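Local coordinates for Poly(A) RNA polymerase GLD2 (Rattus norvegicus, PDB 6LBK), which probably adds successive AMP units from ATP to the 3' ends of selected cytoplasmic mRNAs, and single nucleotides to certain microRNAs, as a metal-dependent poly(A) polymerase, at residues P202-L205 and V206-W210; Q353-K356 and S357-L361. The protein carries 1 engineered substitution. All coordinates share one frame; numbering follows the deposited sequence.

How the contacts relate
Both contacts are local, along a single helix, one in helix 200-213 and the other in helix 344-363, on the same side of the chain's centre and about 15 Å apart between their own centres. Contact 1 is mostly buried; aliphatic branches meet within it, and its lysines lie toward the probable metal site. Contact 2 lies farther out, half of its touching residues exposed, and there amide, hydroxyl and ammonium groups do more of the work, away from that site. W210 joins the two: its NE1 probably hydrogen-bonds S357 OG at 3.0 Å, while its ring packs on the Q353 chain and meets F354 edge-to-face.

Contact 1: residues P202-L205 and V206-W210; sequences PLVL and VIKKW
The closest side-chain meeting in this part of the helix is L203 with I207: the I207 CD1 methyl comes to 3.5 Å from L203 CG and 3.7 Å from L203 CD2, the two chains crossing at a slant. I207 reaches this spot because CG1 stands beside its own backbone N (chi1 -73°), which sends the ethyl arm back along the helix over the preceding turn. On another flank L205 and K209 run side by side, and L205 CD1 lies 3.8 Å from K209 CG. These are i to i+4 pairs of an alpha helix, helix 200-213, packed among helices 51-63, 226-239 and 283-297 of this nucleotidyltransferase. Its V204, I207 and K208 side chains pack on helix 226-239, P202 and V206 meet helix 51-63, and I207 also touches L287 and F290. Backbone bonds with the same spacing hold the helix: V206 N to P202 O at 3.0 Å, nearly straight at 174°, and K209 N to L205 O at 2.9 Å, also close to linear. Polar ends point elsewhere. The extended chain of K208 carries NZ to a hydrogen bond with F103 O, and its side chain lies about 8 Å from that of D111, probably a ligand of the catalytic magnesium.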
loop_
_atom_site.group_PDB
_atom_site.type_symbol
_atom_site.label_atom_id
_atom_site.label_comp_id
_atom_site.label_asym_id
_atom_site.label_seq_id
_atom_site.Cartn_x
_atom_site.Cartn_y
_atom_site.Cartn_z
ATOM N N PRO A 202 6.723 -3.293 10.698
ATOM C CA PRO A 202 7.177 -4.695 10.573
ATOM C C PRO A 202 6.072 -5.661 10.186
ATOM O O PRO A 202 6.283 -6.566 9.357
ATOM C CB PRO A 202 7.735 -5.013 11.971
ATOM C CG PRO A 202 8.141 -3.687 12.521
ATOM C CD PRO A 202 7.112 -2.717 12.000
ATOM N N LEU A 203 4.880 -5.476 10.748
ATOM C CA LEU A 203 3.790 -6.385 10.441
ATOM C C LEU A 203 3.368 -6.239 8.995
ATOM O O LEU A 203 3.202 -7.229 8.276
ATOM C CB LEU A 203 2.604 -6.102 11.351
ATOM C CG LEU A 203 1.567 -7.209 11.199
ATOM C CD1 LEU A 203 2.052 -8.468 12.020
ATOM C CD2 LEU A 203 0.130 -6.795 11.537
ATOM N N VAL A 204 3.192 -4.997 8.548
ATOM C CA VAL A 204 2.773 -4.772 7.176
ATOM C C VAL A 204 3.798 -5.348 6.207
ATOM O O VAL A 204 3.437 -5.949 5.187
ATOM C CB VAL A 204 2.518 -3.274 6.945
ATOM C CG1 VAL A 204 2.630 -2.926 5.469
ATOM C CG2 VAL A 204 1.130 -2.860 7.521
ATOM N N LEU A 205 5.087 -5.207 6.518
ATOM C CA LEU A 205 6.109 -5.657 5.578
ATOM C C LEU A 205 6.122 -7.182 5.473
ATOM O O LEU A 205 6.161 -7.739 4.364
ATOM C CB LEU A 205 7.483 -5.112 5.987
ATOM C CG LEU A 205 8.779 -5.304 5.178
ATOM C CD1 LEU A 205 9.204 -6.757 4.911
ATOM C CD2 LEU A 205 8.658 -4.524 3.882
ATOM N N VAL A 206 6.130 -7.879 6.616
ATOM C CA VAL A 206 6.138 -9.341 6.549
ATOM C C VAL A 206 4.882 -9.839 5.853
ATOM O O VAL A 206 4.916 -10.821 5.105
ATOM C CB VAL A 206 6.279 -9.961 7.953
ATOM C CG1 VAL A 206 5.013 -9.694 8.815
ATOM C CG2 VAL A 206 6.539 -11.443 7.830
ATOM N N ILE A 207 3.768 -9.138 6.041
ATOM C CA ILE A 207 2.512 -9.533 5.426
ATOM C C ILE A 207 2.527 -9.285 3.913
ATOM O O ILE A 207 2.030 -10.112 3.136
ATOM C CB ILE A 207 1.381 -8.796 6.152
ATOM C CG1 ILE A 207 1.203 -9.438 7.550
ATOM C CG2 ILE A 207 0.134 -8.826 5.346
ATOM C CD1 ILE A 207 0.134 -8.789 8.427
ATOM N N LYS A 208 3.117 -8.171 3.463
ATOM C CA LYS A 208 3.305 -7.950 2.026
ATOM C C LYS A 208 4.176 -9.045 1.414
ATOM O O LYS A 208 3.835 -9.613 0.371
ATOM C CB LYS A 208 3.948 -6.583 1.777
ATOM C CG LYS A 208 3.011 -5.410 1.585
ATOM C CD LYS A 208 3.857 -4.185 1.346
ATOM C CE LYS A 208 3.043 -2.962 1.030
ATOM N NZ LYS A 208 3.823 -2.010 0.182
ATOM N N LYS A 209 5.322 -9.344 2.039
ATOM C CA LYS A 209 6.173 -10.409 1.507
ATOM C C LYS A 209 5.424 -11.733 1.494
ATOM O O LYS A 209 5.523 -12.505 0.536
ATOM C CB LYS A 209 7.474 -10.541 2.310
ATOM C CG LYS A 209 8.423 -9.325 2.234
ATOM C CD LYS A 209 8.845 -9.049 0.787
ATOM C CE LYS A 209 9.798 -7.873 0.664
ATOM N NZ LYS A 209 10.045 -7.503 -0.768
ATOM N N TRP A 210 4.646 -11.995 2.541
ATOM C CA TRP A 210 3.886 -13.230 2.626
ATOM C C TRP A 210 2.894 -13.341 1.477
ATOM O O TRP A 210 2.879 -14.343 0.747
ATOM C CB TRP A 210 3.168 -13.291 3.979
ATOM C CG TRP A 210 2.195 -14.348 4.015
ATOM C CD1 TRP A 210 2.431 -15.683 4.224
ATOM C CD2 TRP A 210 0.797 -14.214 3.804
ATOM N NE1 TRP A 210 1.252 -16.386 4.174
ATOM C CE2 TRP A 210 0.231 -15.509 3.917
ATOM C CE3 TRP A 210 -0.046 -13.117 3.545
ATOM C CZ2 TRP A 210 -1.130 -15.738 3.771
ATOM C CZ3 TRP A 210 -1.403 -13.347 3.400
ATOM C CH2 TRP A 210 -1.933 -14.654 3.520
#

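Contact 2: residues Q353-K356 and S357-L361; sequences QFLK and SWQRL
K356 lies alongside R360, pointing the same way, with K356 CE 4.1 Å from R360 CD. The lysine chain is extended until its last torsion (chi4 -75°), which bends NZ back to the amide of Q353, where it donates to OE1 in the carbonyl plane, on a lone pair, at 2.9 Å. K356 NZ is 4.8 Å from R360 NE, like charges near but not in contact, which its bond to Q353 and that of R360 NH1 to S369 O probably ease. S357 sits between amide and backbone: its OG donates to Q353 O at 3.1 Å, a bond one turn back that is common for helical serines, while its N bonds the same oxygen from the opposite face of the carbonyl plane, and OG also lies 3.0 Å from Q353 OE1. W210 NE1 is a further partner of this hydroxyl. With Q353 cut back to an alanine, K356 NZ is likely to lose its acceptor and swing free. L355 crosses W358 at an angle, its CD1 4.1 Å from the ring's CE3. Helix 344-363 lies against helix 283-297, where W358 packs on L288 and L291 and L361 on L287, while F354 turns to helix 200-213.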
loop_
_atom_site.group_PDB
_atom_site.type_symbol
_atom_site.label_atom_id
_atom_site.label_comp_id
_atom_site.label_asym_id
_atom_site.label_seq_id
_atom_site.Cartn_x
_atom_site.Cartn_y
_atom_site.Cartn_z
ATOM N N GLN A 353 -5.420 -19.711 1.231
ATOM C CA GLN A 353 -4.077 -19.372 1.679
ATOM C C GLN A 353 -4.093 -18.778 3.083
ATOM O O GLN A 353 -3.174 -19.031 3.876
ATOM C CB GLN A 353 -3.400 -18.422 0.699
ATOM C CG GLN A 353 -1.906 -18.228 0.969
ATOM C CD GLN A 353 -1.125 -19.526 0.828
ATOM O OE1 GLN A 353 -0.626 -20.084 1.813
ATOM N NE2 GLN A 353 -1.010 -20.008 -0.408
ATOM N N PHE A 354 -5.107 -17.969 3.411
ATOM C CA PHE A 354 -5.185 -17.469 4.785
ATOM C C PHE A 354 -5.340 -18.625 5.764
ATOM O O PHE A 354 -4.596 -18.729 6.748
ATOM C CB PHE A 354 -6.332 -16.466 4.951
ATOM C CG PHE A 354 -5.950 -15.035 4.629
ATOM C CD1 PHE A 354 -5.381 -14.233 5.591
ATOM C CD2 PHE A 354 -6.186 -14.500 3.375
ATOM C CE1 PHE A 354 -5.013 -12.926 5.314
ATOM C CE2 PHE A 354 -5.841 -13.173 3.091
ATOM C CZ PHE A 354 -5.253 -12.381 4.062
ATOM N N LEU A 355 -6.272 -19.530 5.473
ATOM C CA LEU A 355 -6.508 -20.658 6.366
ATOM C C LEU A 355 -5.240 -21.480 6.560
ATOM O O LEU A 355 -4.794 -21.710 7.695
ATOM C CB LEU A 355 -7.625 -21.525 5.801
ATOM C CG LEU A 355 -8.032 -22.559 6.830
ATOM C CD1 LEU A 355 -8.558 -21.866 8.087
ATOM C CD2 LEU A 355 -9.051 -23.451 6.217
ATOM N N LYS A 356 -4.633 -21.906 5.447
ATOM C CA LYS A 356 -3.441 -22.745 5.477
ATOM C C LYS A 356 -2.282 -22.072 6.211
ATOM O O LYS A 356 -1.596 -22.716 7.020
ATOM C CB LYS A 356 -3.033 -23.089 4.044
ATOM C CG LYS A 356 -1.607 -23.596 3.924
ATOM C CD LYS A 356 -1.248 -24.014 2.507
ATOM C CE LYS A 356 0.269 -23.958 2.287
ATOM N NZ LYS A 356 0.792 -22.564 2.143
ATOM N N SER A 357 -2.008 -20.793 5.909
ATOM C CA SER A 357 -0.886 -20.135 6.565
ATOM C C SER A 357 -1.145 -19.975 8.055
ATOM O O SER A 357 -0.227 -20.176 8.865
ATOM C CB SER A 357 -0.574 -18.784 5.901
ATOM O OG SER A 357 -0.116 -18.984 4.576
ATOM N N TRP A 358 -2.380 -19.635 8.446
ATOM C CA TRP A 358 -2.667 -19.609 9.873
ATOM C C TRP A 358 -2.449 -20.989 10.502
ATOM O O TRP A 358 -1.959 -21.072 11.634
ATOM C CB TRP A 358 -4.088 -19.102 10.154
ATOM C CG TRP A 358 -4.498 -19.391 11.594
ATOM C CD1 TRP A 358 -4.018 -18.782 12.725
ATOM C CD2 TRP A 358 -5.454 -20.358 12.038
ATOM N NE1 TRP A 358 -4.615 -19.315 13.841
ATOM C CE2 TRP A 358 -5.500 -20.285 13.449
ATOM C CE3 TRP A 358 -6.278 -21.278 11.383
ATOM C CZ2 TRP A 358 -6.336 -21.109 14.219
ATOM C CZ3 TRP A 358 -7.107 -22.112 12.157
ATOM C CH2 TRP A 358 -7.123 -22.018 13.557
ATOM N N GLN A 359 -2.708 -22.071 9.759
ATOM C CA GLN A 359 -2.520 -23.411 10.326
ATOM C C GLN A 359 -1.038 -23.756 10.520
ATOM O O GLN A 359 -0.612 -24.141 11.628
ATOM C CB GLN A 359 -3.209 -24.475 9.450
ATOM C CG GLN A 359 -4.618 -24.828 9.881
ATOM C CD GLN A 359 -5.166 -26.060 9.160
ATOM O OE1 GLN A 359 -5.445 -26.029 7.960
ATOM N NE2 GLN A 359 -5.271 -27.165 9.884
ATOM N N ARG A 360 -0.236 -23.611 9.452
ATOM C CA ARG A 360 1.190 -23.925 9.553
ATOM C C ARG A 360 1.866 -23.054 10.599
ATOM O O ARG A 360 2.733 -23.526 11.340
ATOM C CB ARG A 360 1.932 -23.752 8.219
ATOM C CG ARG A 360 1.572 -24.680 7.068
ATOM C CD ARG A 360 2.356 -24.330 5.779
ATOM N NE ARG A 360 2.988 -25.531 5.211
ATOM C CZ ARG A 360 4.289 -25.827 5.275
ATOM N NH1 ARG A 360 5.142 -24.992 5.858
ATOM N NH2 ARG A 360 4.747 -26.951 4.729
ATOM N N LEU A 361 1.486 -21.774 10.680
ATOM C CA LEU A 361 2.105 -20.885 11.659
ATOM C C LEU A 361 1.672 -21.242 13.080
ATOM O O LEU A 361 2.492 -21.222 14.004
ATOM C CB LEU A 361 1.780 -19.422 11.324
ATOM C CG LEU A 361 2.815 -18.456 11.898
ATOM C CD1 LEU A 361 4.229 -18.808 11.394
ATOM C CD2 LEU A 361 2.477 -17.026 11.577
#